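Local coordinates for multiheme cytochrome cf (Carboxydothermus ferrireducens DSM 11255, PDB 6QVM), which is an extracellular iron(III) reductase that probably passes electrons through its eleven c-type hemes to insoluble substrates while inserted in the S-layer, at residues 481-484 / 489-492; 277-282 / 300-305; 308-313 / 342-347. All coordinates share one frame; numbering follows the deposited sequence.

Contact 1 of 3, residues 481-484 / 489-492; sequences SEKG and LRKE. With HEC (heme c), chain L; PO4 (phosphate ion), chain T.
Lys483 lays its aliphatic chain past the backbone of Leu489, CD standing 4.1 Å from Leu489 O. The contact closes a short loop between helices 473-476 and 493-500, the linker of a doubled CXXCH heme-binding motif. The chain bends at chi2, before CD, and again at chi4 (-98°), beyond it, bringing Lys483 NZ to 3.3 Å from phosphate O1, a hydrogen bond. Arg490 reaches the same anion, probably picked up from the crystallisation liquor, with an extended chain: its guanidinium meets O4 edge-on, NH1 and NH2 giving weak bonds to that one oxygen. The two cationic ends, Lys483 NZ and Arg490 NH1, lie 4.3 Å apart, both turned to the phosphate, whose negative charge probably balances them. Ser478 and His480 bond the ion as well, while Arg490 NE is fixed by Val474 O. Inside the loop, the Glu482 carboxylate accepts from the backbone N of Gly484, Gly486 and Gln488, so one side chain props the turn. A water ties the two arms together, taking the N-H of Lys483 and donating to Leu489 O at 2.7 Å. Leu489 itself turns from the loop to the neighbouring heme, its CD2 methyl 3.6 Å from the pyrrole carbon C2D.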
loop_
_atom_site.group_PDB
_atom_site.type_symbol
_atom_site.label_atom_id
_atom_site.label_comp_id
_atom_site.label_asym_id
_atom_site.label_seq_id
_atom_site.Cartn_x
_atom_site.Cartn_y
_atom_site.Cartn_z
ATOM N N SER A 481 -1.671 3.775 -4.645
ATOM C CA SER A 481 -2.248 4.870 -5.407
ATOM C C SER A 481 -3.209 4.331 -6.453
ATOM O O SER A 481 -3.130 3.169 -6.862
ATOM C CB SER A 481 -1.156 5.713 -6.080
ATOM O OG SER A 481 -0.480 4.968 -7.074
ATOM N N GLU A 482 -4.112 5.209 -6.881
ATOM C CA GLU A 482 -5.026 4.971 -7.992
ATOM C C GLU A 482 -4.582 5.840 -9.163
ATOM O O GLU A 482 -4.538 7.070 -9.042
ATOM C CB GLU A 482 -6.464 5.293 -7.586
ATOM C CG GLU A 482 -7.393 5.587 -8.750
ATOM C CD GLU A 482 -7.739 4.347 -9.550
ATOM O OE1 GLU A 482 -7.837 3.254 -8.947
ATOM O OE2 GLU A 482 -7.917 4.473 -10.783
ATOM N N LYS A 483 -4.247 5.204 -10.284
ATOM C CA LYS A 483 -3.644 5.887 -11.422
ATOM C C LYS A 483 -4.638 6.211 -12.533
ATOM O O LYS A 483 -4.222 6.678 -13.597
ATOM C CB LYS A 483 -2.489 5.051 -11.982
ATOM C CG LYS A 483 -1.366 4.825 -10.981
ATOM C CD LYS A 483 -0.818 3.413 -11.064
ATOM C CE LYS A 483 -0.195 2.983 -9.743
ATOM N NZ LYS A 483 1.283 3.150 -9.724
ATOM N N GLY A 484 -5.932 5.981 -12.317
ATOM C CA GLY A 484 -6.944 6.325 -13.300
ATOM C C GLY A 484 -7.554 5.151 -14.037
ATOM O O GLY A 484 -8.460 5.359 -14.851
ATOM N N LEU A 489 -5.608 -0.496 -10.347
ATOM C CA LEU A 489 -4.864 -1.288 -11.313
ATOM C C LEU A 489 -3.708 -0.475 -11.881
ATOM O O LEU A 489 -3.763 0.757 -11.961
ATOM C CB LEU A 489 -5.788 -1.754 -12.438
ATOM C CG LEU A 489 -6.898 -2.734 -12.055
ATOM C CD1 LEU A 489 -7.908 -2.871 -13.181
ATOM C CD2 LEU A 489 -6.305 -4.092 -11.707
ATOM N N ARG A 490 -2.649 -1.180 -12.281
ATOM C CA ARG A 490 -1.471 -0.518 -12.827
ATOM C C ARG A 490 -1.609 -0.186 -14.310
ATOM O O ARG A 490 -0.848 0.644 -14.813
ATOM C CB ARG A 490 -0.236 -1.391 -12.614
ATOM C CG ARG A 490 -0.071 -1.859 -11.179
ATOM C CD ARG A 490 1.180 -2.690 -10.996
ATOM N NE ARG A 490 1.395 -3.023 -9.591
ATOM C CZ ARG A 490 1.965 -2.208 -8.706
ATOM N NH1 ARG A 490 2.375 -1.003 -9.072
ATOM N NH2 ARG A 490 2.122 -2.595 -7.450
ATOM N N LYS A 491 -2.546 -0.816 -15.015
ATOM C CA LYS A 491 -2.735 -0.581 -16.439
ATOM C C LYS A 491 -4.216 -0.662 -16.768
ATOM O O LYS A 491 -5.035 -1.097 -15.954
ATOM C CB LYS A 491 -1.976 -1.594 -17.311
ATOM C CG LYS A 491 -0.465 -1.643 -17.126
ATOM C CD LYS A 491 0.115 -2.812 -17.915
ATOM C CE LYS A 491 1.561 -3.085 -17.551
ATOM N NZ LYS A 491 2.515 -2.194 -18.261
ATOM N N GLU A 492 -4.544 -0.247 -17.987
ATOM C CA GLU A 492 -5.867 -0.514 -18.525
ATOM C C GLU A 492 -6.094 -2.025 -18.551
ATOM O O GLU A 492 -5.172 -2.782 -18.878
ATOM C CB GLU A 492 -6.000 0.082 -19.928
ATOM C CG GLU A 492 -7.421 0.162 -20.465
HETATM FE FE HEC L . -7.734 -7.890 -8.346
HETATM C CHA HEC L . -10.601 -6.277 -9.307
HETATM C CHB HEC L . -8.419 -7.161 -5.080
HETATM C CHC HEC L . -5.100 -9.900 -7.366
HETATM C CHD HEC L . -6.547 -7.941 -11.566
HETATM N NA HEC L . -9.213 -6.876 -7.372
HETATM C C1A HEC L . -10.325 -6.304 -7.955
HETATM C C2A HEC L . -11.149 -5.753 -6.896
HETATM C C3A HEC L . -10.543 -5.997 -5.729
HETATM C C4A HEC L . -9.317 -6.707 -6.009
HETATM C CMA HEC L . -11.067 -5.585 -4.341
HETATM C CAA HEC L . -12.505 -5.043 -7.101
HETATM C CBA HEC L . -13.525 -6.157 -7.355
HETATM C CGA HEC L . -14.879 -5.582 -7.667
HETATM O O1A HEC L . -15.780 -5.749 -6.807
HETATM O O2A HEC L . -15.061 -4.969 -8.754
HETATM N NB HEC L . -6.897 -8.416 -6.572
HETATM C C1B HEC L . -7.406 -8.069 -5.333
HETATM C C2B HEC L . -6.696 -8.835 -4.334
HETATM C C3B HEC L . -5.760 -9.579 -4.955
HETATM C C4B HEC L . -5.884 -9.338 -6.383
HETATM C CMB HEC L . -6.939 -8.722 -2.820
HETATM C CAB HEC L . -4.748 -10.570 -4.313
HETATM C CBB HEC L . -5.448 -11.716 -3.531
HETATM N NC HEC L . -6.077 -8.687 -9.278
HETATM C C1C HEC L . -5.183 -9.579 -8.706
HETATM C C2C HEC L . -4.323 -10.115 -9.744
HETATM C C3C HEC L . -4.768 -9.638 -10.930
HETATM C C4C HEC L . -5.848 -8.696 -10.641
HETATM C CMC HEC L . -3.244 -11.202 -9.504
HETATM C CAC HEC L . -4.188 -9.895 -12.353
HETATM C CBC HEC L . -4.180 -11.390 -12.755
HETATM N ND HEC L . -8.461 -7.211 -10.151
HETATM C C1D HEC L . -7.786 -7.357 -11.362
HETATM C C2D HEC L . -8.593 -6.766 -12.398
HETATM C C3D HEC L . -9.853 -6.249 -11.699
HETATM C C4D HEC L . -9.694 -6.580 -10.304
HETATM C CMD HEC L . -8.250 -6.682 -13.896
HETATM C CAD HEC L . -11.048 -5.549 -12.370
HETATM C CBD HEC L . -12.159 -6.595 -12.465
HETATM C CGD HEC L . -13.324 -6.070 -13.266
HETATM O O1D HEC L . -14.480 -6.463 -12.951
HETATM O O2D HEC L . -13.099 -5.261 -14.209
HETATM P P PO4 T . 3.323 1.793 -6.362
HETATM O O1 PO4 T . 2.313 2.892 -6.617
HETATM O O2 PO4 T . 4.210 1.624 -7.573
HETATM O O3 PO4 T . 4.176 2.152 -5.168
HETATM O O4 PO4 T . 2.629 0.480 -6.090
HETATM O O HOH W 1 -5.633 2.649 -11.637
#

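Contact 2 of 3, residues 277-282 / 300-305; sequences PTELLF and QWVADS
The two segments run at 77° to each other, measured over 279-282 and 301-304, and their backbones stay well apart: CA of Glu279 and CA of Val302 are 10.0 Å distant, CA of Leu281 and CA of Asp304 8.4 Å. Strand 292-295 lies between them and bonds to both, leaving side chains alone to bridge the gap. The main bridge is aromatic. Phe282, with CG anti to its carbonyl carbon (chi1 -64°), brings CE1 and CZ against the outer carbons of the Trp301 six-membered ring, CE1 to CZ3 being 3.4 Å. The side chains cross at about a right angle, with the ring planes inclined by 45° and the centroids 5.1 Å apart, an oblique pairing. Trp301 NE1 is held by Leu258 O, and Phe294 meets the indole edge-to-face. Replacing Phe282 by an alanine would probably open a gap beside CZ3 and CH2 of Trp301 and leave that end of the indole freer to shift. Further along, Leu281 crosses Asp304 and sets CD2 3.8 Å from OD2, an oxygen already bonded to His306. Glu279 rests its OE2 4.2 Å from Val302 CG2, and its OE1 comes within 4.5 Å of Asp304 OD1, so two carboxylates of like charge probably repel mildly here. Leu281 also touches a heme, so this end of the contact borders a heme pocket. The pattern is that of second-neighbour strands in a strongly twisted antiparallel meander, where 279-284, 292-295 and 300-303 follow one another in chain order.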
loop_
_atom_site.group_PDB
_atom_site.type_symbol
_atom_site.label_atom_id
_atom_site.label_comp_id
_atom_site.label_asym_id
_atom_site.label_seq_id
_atom_site.Cartn_x
_atom_site.Cartn_y
_atom_site.Cartn_z
ATOM N N PRO A 277 -17.211 3.746 -2.477
ATOM C CA PRO A 277 -17.329 4.598 -3.677
ATOM C C PRO A 277 -18.753 4.993 -4.045
ATOM O O PRO A 277 -18.948 6.061 -4.639
ATOM C CB PRO A 277 -16.681 3.742 -4.773
ATOM C CG PRO A 277 -15.698 2.893 -4.043
ATOM C CD PRO A 277 -16.331 2.585 -2.713
ATOM N N THR A 278 -19.758 4.181 -3.706
ATOM C CA THR A 278 -21.124 4.470 -4.126
ATOM C C THR A 278 -22.090 4.738 -2.979
ATOM O O THR A 278 -23.162 5.297 -3.224
ATOM C CB THR A 278 -21.685 3.322 -4.978
ATOM O OG1 THR A 278 -21.581 2.102 -4.236
ATOM C CG2 THR A 278 -20.929 3.194 -6.291
ATOM N N GLU A 279 -21.749 4.378 -1.743
ATOM C CA GLU A 279 -22.753 4.413 -0.693
ATOM C C GLU A 279 -22.115 4.735 0.650
ATOM O O GLU A 279 -20.935 4.455 0.881
ATOM C CB GLU A 279 -23.499 3.078 -0.622
ATOM C CG GLU A 279 -24.824 3.150 0.107
ATOM C CD GLU A 279 -25.666 1.909 -0.110
ATOM O OE1 GLU A 279 -25.151 0.790 0.123
ATOM O OE2 GLU A 279 -26.832 2.056 -0.542
ATOM N N LEU A 280 -22.918 5.334 1.525
ATOM C CA LEU A 280 -22.555 5.603 2.909
ATOM C C LEU A 280 -23.438 4.773 3.829
ATOM O O LEU A 280 -24.663 4.760 3.672
ATOM C CB LEU A 280 -22.717 7.089 3.234
ATOM C CG LEU A 280 -21.841 8.078 2.464
ATOM C CD1 LEU A 280 -22.056 9.484 2.998
ATOM C CD2 LEU A 280 -20.374 7.690 2.559
ATOM N N LEU A 281 -22.815 4.083 4.778
ATOM C CA LEU A 281 -23.511 3.435 5.878
ATOM C C LEU A 281 -23.208 4.196 7.161
ATOM O O LEU A 281 -22.169 4.852 7.279
ATOM C CB LEU A 281 -23.094 1.970 6.019
ATOM C CG LEU A 281 -23.403 1.027 4.854
ATOM C CD1 LEU A 281 -23.001 -0.393 5.223
ATOM C CD2 LEU A 281 -24.871 1.079 4.457
ATOM N N PHE A 282 -24.121 4.114 8.120
ATOM C CA PHE A 282 -24.041 4.922 9.326
ATOM C C PHE A 282 -24.101 4.032 10.558
ATOM O O PHE A 282 -24.885 3.081 10.618
ATOM C CB PHE A 282 -25.150 5.980 9.336
ATOM C CG PHE A 282 -25.018 6.987 8.222
ATOM C CD1 PHE A 282 -25.485 6.697 6.949
ATOM C CD2 PHE A 282 -24.388 8.205 8.434
ATOM C CE1 PHE A 282 -25.351 7.604 5.920
ATOM C CE2 PHE A 282 -24.245 9.118 7.402
ATOM C CZ PHE A 282 -24.731 8.817 6.144
ATOM N N GLN A 300 -29.485 10.753 -2.120
ATOM C CA GLN A 300 -30.701 10.478 -1.365
ATOM C C GLN A 300 -30.468 9.511 -0.215
ATOM O O GLN A 300 -29.660 8.582 -0.313
ATOM C CB GLN A 300 -31.786 9.903 -2.278
ATOM C CG GLN A 300 -32.950 10.848 -2.519
ATOM C CD GLN A 300 -33.669 10.560 -3.822
ATOM O OE1 GLN A 300 -34.226 9.480 -4.014
ATOM N NE2 GLN A 300 -33.636 11.523 -4.735
ATOM N N TRP A 301 -31.213 9.733 0.869
ATOM C CA TRP A 301 -31.371 8.733 1.914
ATOM C C TRP A 301 -32.261 7.609 1.400
ATOM O O TRP A 301 -33.396 7.852 0.976
ATOM C CB TRP A 301 -31.985 9.361 3.163
ATOM C CG TRP A 301 -31.166 10.443 3.769
ATOM C CD1 TRP A 301 -31.360 11.785 3.640
ATOM C CD2 TRP A 301 -30.016 10.279 4.601
ATOM N NE1 TRP A 301 -30.402 12.471 4.347
ATOM C CE2 TRP A 301 -29.559 11.568 4.941
ATOM C CE3 TRP A 301 -29.326 9.167 5.091
ATOM C CZ2 TRP A 301 -28.443 11.773 5.750
ATOM C CZ3 TRP A 301 -28.221 9.371 5.883
ATOM C CH2 TRP A 301 -27.789 10.663 6.210
ATOM N N VAL A 302 -31.749 6.381 1.441
ATOM C CA VAL A 302 -32.517 5.204 1.065
ATOM C C VAL A 302 -32.572 4.265 2.263
ATOM O O VAL A 302 -31.780 4.369 3.202
ATOM C CB VAL A 302 -31.936 4.482 -0.171
ATOM C CG1 VAL A 302 -31.881 5.423 -1.370
ATOM C CG2 VAL A 302 -30.560 3.907 0.132
ATOM N N ALA A 303 -33.526 3.339 2.219
ATOM C CA ALA A 303 -33.707 2.385 3.303
ATOM C C ALA A 303 -32.634 1.304 3.250
ATOM O O ALA A 303 -32.276 0.818 2.172
ATOM C CB ALA A 303 -35.096 1.754 3.227
ATOM N N ASP A 304 -32.120 0.932 4.423
ATOM C CA ASP A 304 -31.061 -0.062 4.515
ATOM C C ASP A 304 -31.368 -1.032 5.642
ATOM O O ASP A 304 -31.798 -0.622 6.723
ATOM C CB ASP A 304 -29.695 0.597 4.741
ATOM C CG ASP A 304 -28.542 -0.335 4.432
ATOM O OD1 ASP A 304 -28.204 -0.484 3.240
ATOM O OD2 ASP A 304 -27.984 -0.930 5.378
ATOM N N SER A 305 -31.122 -2.318 5.387
ATOM C CA SER A 305 -31.515 -3.392 6.285
ATOM C C SER A 305 -30.344 -3.974 7.067
ATOM O O SER A 305 -30.473 -5.066 7.628
ATOM C CB SER A 305 -32.226 -4.493 5.502
ATOM O OG SER A 305 -31.442 -4.907 4.397
#

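Contact 3 of 3, residues 308-313 / 342-347; sequences QNWLVS and ELFTEP. With HEC (heme c), chain H.
Trp310 and Phe344 approach from opposite directions, and Phe344 CZ meets the indole at its edge, near the indole plane, 4.0 Å from CH2. Relative to the phenyl ring, the indole CH2 approaches obliquely. Leu311 comes to the same ring differently: its CD1 methyl lies in the plane of the Phe344 ring, 3.9 Å from CE2. Phe344 is swung between its own backbone N and carbonyl carbon (chi1 63°), which aims the ring at the helix; Trp310, with CG opposite its N (chi1 163°), brings the far end of the indole to meet it. Tyr272 and His318 lie against the indole too, and Val319 touches both aromatic residues. The helical turn 310-313 leads directly into a CXXCH heme-binding motif that ends at His318, so the packing sits against the start of a heme site. Asn309 caps this turn: its OD1 accepts from Val312 N at 3.1 Å, the donor standing 57° out of the carbonyl plane, and Ser313 N bonds Asn309 O. At its two ends the segment borders the heme, with Gln308 NE2 3.6 Å from the ethyl carbon CBB and Ser313 O 3.6 Å from the methyl CMC. Across from the helix, Thr345 and Glu346 both pair with Thr320 in a classic beta bulge beyond Phe344. Glu342 adds its CG methylene 4.5 Å from Leu311 CD2, while its carboxylate is hydrogen-bonded by the hydroxyls of Tyr287 through OE1 and Tyr272 through OE2.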
loop_
_atom_site.group_PDB
_atom_site.type_symbol
_atom_site.label_atom_id
_atom_site.label_comp_id
_atom_site.label_asym_id
_atom_site.label_seq_id
_atom_site.Cartn_x
_atom_site.Cartn_y
_atom_site.Cartn_z
ATOM N N GLN A 308 -26.326 -5.319 11.949
ATOM C CA GLN A 308 -25.211 -5.885 12.693
ATOM C C GLN A 308 -24.555 -4.833 13.583
ATOM O O GLN A 308 -24.730 -3.624 13.409
ATOM C CB GLN A 308 -24.159 -6.477 11.748
ATOM C CG GLN A 308 -24.678 -7.517 10.766
ATOM C CD GLN A 308 -25.184 -6.906 9.475
ATOM O OE1 GLN A 308 -25.757 -5.817 9.471
ATOM N NE2 GLN A 308 -24.971 -7.607 8.368
ATOM N N ASN A 309 -23.799 -5.320 14.566
ATOM C CA ASN A 309 -22.887 -4.479 15.331
ATOM C C ASN A 309 -21.617 -4.319 14.505
ATOM O O ASN A 309 -20.892 -5.292 14.270
ATOM C CB ASN A 309 -22.602 -5.091 16.701
ATOM C CG ASN A 309 -21.769 -4.177 17.595
ATOM O OD1 ASN A 309 -20.808 -3.546 17.144
ATOM N ND2 ASN A 309 -22.132 -4.113 18.870
ATOM N N TRP A 310 -21.348 -3.086 14.065
ATOM C CA TRP A 310 -20.212 -2.844 13.184
ATOM C C TRP A 310 -18.899 -3.124 13.897
ATOM O O TRP A 310 -17.979 -3.710 13.319
ATOM C CB TRP A 310 -20.242 -1.409 12.660
ATOM C CG TRP A 310 -18.929 -0.947 12.100
ATOM C CD1 TRP A 310 -18.445 -1.178 10.843
ATOM C CD2 TRP A 310 -17.929 -0.181 12.780
ATOM N NE1 TRP A 310 -17.207 -0.601 10.699
ATOM C CE2 TRP A 310 -16.869 0.022 11.872
ATOM C CE3 TRP A 310 -17.831 0.363 14.067
ATOM C CZ2 TRP A 310 -15.724 0.739 12.211
ATOM C CZ3 TRP A 310 -16.693 1.075 14.400
ATOM C CH2 TRP A 310 -15.653 1.253 13.477
ATOM N N LEU A 311 -18.801 -2.722 15.163
ATOM C CA LEU A 311 -17.553 -2.902 15.900
ATOM C C LEU A 311 -17.227 -4.377 16.096
ATOM O O LEU A 311 -16.063 -4.783 15.990
ATOM C CB LEU A 311 -17.642 -2.182 17.242
ATOM C CG LEU A 311 -16.368 -2.032 18.072
ATOM C CD1 LEU A 311 -15.300 -1.276 17.303
ATOM C CD2 LEU A 311 -16.682 -1.326 19.385
ATOM N N VAL A 312 -18.245 -5.192 16.375
ATOM C CA VAL A 312 -18.020 -6.603 16.661
ATOM C C VAL A 312 -17.847 -7.392 15.363
ATOM O O VAL A 312 -17.062 -8.343 15.291
ATOM C CB VAL A 312 -19.166 -7.154 17.537
ATOM C CG1 VAL A 312 -19.073 -8.670 17.651
ATOM C CG2 VAL A 312 -19.135 -6.495 18.899
ATOM N N SER A 313 -18.581 -7.016 14.318
ATOM C CA SER A 313 -18.685 -7.839 13.118
ATOM C C SER A 313 -17.943 -7.296 11.898
ATOM O O SER A 313 -17.737 -8.049 10.934
ATOM C CB SER A 313 -20.163 -8.046 12.754
ATOM O OG SER A 313 -20.840 -8.744 13.793
ATOM N N GLU A 342 -13.222 1.088 22.111
ATOM C CA GLU A 342 -12.530 0.971 20.838
ATOM C C GLU A 342 -11.036 0.813 21.079
ATOM O O GLU A 342 -10.417 1.639 21.756
ATOM C CB GLU A 342 -12.809 2.200 19.978
ATOM C CG GLU A 342 -14.289 2.458 19.762
ATOM C CD GLU A 342 -14.556 3.721 18.968
ATOM O OE1 GLU A 342 -15.738 4.098 18.836
ATOM O OE2 GLU A 342 -13.584 4.333 18.476
ATOM N N LEU A 343 -10.458 -0.256 20.532
ATOM C CA LEU A 343 -9.032 -0.516 20.673
ATOM C C LEU A 343 -8.222 -0.057 19.471
ATOM O O LEU A 343 -6.986 -0.086 19.529
ATOM C CB LEU A 343 -8.787 -2.012 20.911
ATOM C CG LEU A 343 -9.332 -2.593 22.220
ATOM C CD1 LEU A 343 -8.886 -4.034 22.419
ATOM C CD2 LEU A 343 -8.915 -1.734 23.401
ATOM N N PHE A 344 -8.878 0.337 18.381
ATOM C CA PHE A 344 -8.149 0.843 17.229
ATOM C C PHE A 344 -7.840 2.325 17.394
ATOM O O PHE A 344 -8.558 3.065 18.070
ATOM C CB PHE A 344 -8.933 0.611 15.935
ATOM C CG PHE A 344 -10.248 1.335 15.875
ATOM C CD1 PHE A 344 -10.335 2.594 15.300
ATOM C CD2 PHE A 344 -11.404 0.751 16.368
ATOM C CE1 PHE A 344 -11.541 3.265 15.236
ATOM C CE2 PHE A 344 -12.619 1.413 16.300
ATOM C CZ PHE A 344 -12.687 2.677 15.739
ATOM N N THR A 345 -6.757 2.756 16.753
ATOM C CA THR A 345 -6.309 4.138 16.833
ATOM C C THR A 345 -6.376 4.891 15.514
ATOM O O THR A 345 -6.135 6.102 15.511
ATOM C CB THR A 345 -4.870 4.202 17.366
ATOM O OG1 THR A 345 -4.015 3.403 16.536
ATOM C CG2 THR A 345 -4.804 3.697 18.801
ATOM N N GLU A 346 -6.670 4.221 14.401
ATOM C CA GLU A 346 -6.799 4.879 13.107
ATOM C C GLU A 346 -8.035 4.331 12.407
ATOM O O GLU A 346 -8.092 3.121 12.114
ATOM C CB GLU A 346 -5.552 4.678 12.249
ATOM C CG GLU A 346 -5.580 5.462 10.940
ATOM C CD GLU A 346 -4.325 5.258 10.108
ATOM O OE1 GLU A 346 -4.357 5.588 8.902
ATOM O OE2 GLU A 346 -3.315 4.759 10.662
ATOM N N PRO A 347 -9.035 5.158 12.125
ATOM C CA PRO A 347 -10.148 4.695 11.291
ATOM C C PRO A 347 -9.683 4.531 9.855
ATOM O O PRO A 347 -8.924 5.353 9.337
ATOM C CB PRO A 347 -11.187 5.812 11.429
ATOM C CG PRO A 347 -10.378 7.023 11.741
ATOM C CD PRO A 347 -9.225 6.546 12.586
HETATM FE FE HEC H . -16.673 -5.049 4.267
HETATM C CHA HEC H . -16.162 -3.595 1.162
HETATM C CHB HEC H . -19.578 -3.230 4.589
HETATM C CHC HEC H . -17.348 -6.666 7.236
HETATM C CHD HEC H . -13.597 -6.529 4.165
HETATM N NA HEC H . -17.682 -3.673 3.097
HETATM C C1A HEC H . -17.275 -3.192 1.866
HETATM C C2A HEC H . -18.239 -2.204 1.426
HETATM C C3A HEC H . -19.186 -2.100 2.367
HETATM C C4A HEC H . -18.854 -3.023 3.436
HETATM C CMA HEC H . -20.405 -1.156 2.317
HETATM C CAA HEC H . -18.176 -1.430 0.090
HETATM C CBA HEC H . -18.817 -2.320 -0.977
HETATM C CGA HEC H . -18.901 -1.599 -2.298
HETATM O O1A HEC H . -17.847 -1.151 -2.828
HETATM O O2A HEC H . -20.039 -1.497 -2.829
HETATM N NB HEC H . -18.158 -4.945 5.675
HETATM C C1B HEC H . -19.314 -4.193 5.547
HETATM C C2B HEC H . -20.209 -4.582 6.617
HETATM C C3B HEC H . -19.598 -5.532 7.357
HETATM C C4B HEC H . -18.293 -5.775 6.773
HETATM C CMB HEC H . -21.606 -3.961 6.834
HETATM C CAB HEC H . -20.140 -6.258 8.614
HETATM C CBB HEC H . -21.432 -7.051 8.307
HETATM N NC HEC H . -15.650 -6.330 5.486
HETATM C C1C HEC H . -16.120 -6.906 6.652
HETATM C C2C HEC H . -15.117 -7.832 7.142
HETATM C C3C HEC H . -14.074 -7.799 6.291
HETATM C C4C HEC H . -14.397 -6.851 5.239
HETATM C CMC HEC H . -15.247 -8.670 8.432
HETATM C CAC HEC H . -12.740 -8.582 6.378
HETATM C CBC HEC H . -12.988 -10.097 6.237
HETATM N ND HEC H . -15.121 -5.034 2.892
HETATM C C1D HEC H . -13.961 -5.783 3.060
HETATM C C2D HEC H . -13.168 -5.668 1.865
HETATM C C3D HEC H . -13.962 -4.751 0.918
HETATM C C4D HEC H . -15.160 -4.409 1.646
HETATM C CMD HEC H . -11.799 -6.344 1.657
HETATM C CAD HEC H . -13.593 -4.278 -0.508
HETATM C CBD HEC H . -13.333 -5.482 -1.416
HETATM C CGD HEC H . -14.635 -6.113 -1.835
HETATM O O1D HEC H . -15.686 -5.455 -1.667
HETATM O O2D HEC H . -14.628 -7.264 -2.335
#

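Of the three, contact 3 is the most buried; contacts 1 and 2 are partly buried, and contact 1 includes the exposed Lys483 although it sits nearest the centre of the chain. Contacts 2 and 3 follow each other in sequence, strand 300-303 leading to helix 310-313, with centres about 19 Å apart; strand 270-275 touches side chains of both. Contacts 1 and 3 belong to different heme-binding sequence families. The centre of contact 1 is about 27 Å from that of contact 2. Chemistry changes accordingly: a shared phosphate and a water bridge the heme linker, an aromatic pair and close carboxylates the meander, and mainly apolar side-chain packing the helix and loop. Each contact includes residues of a heme pocket.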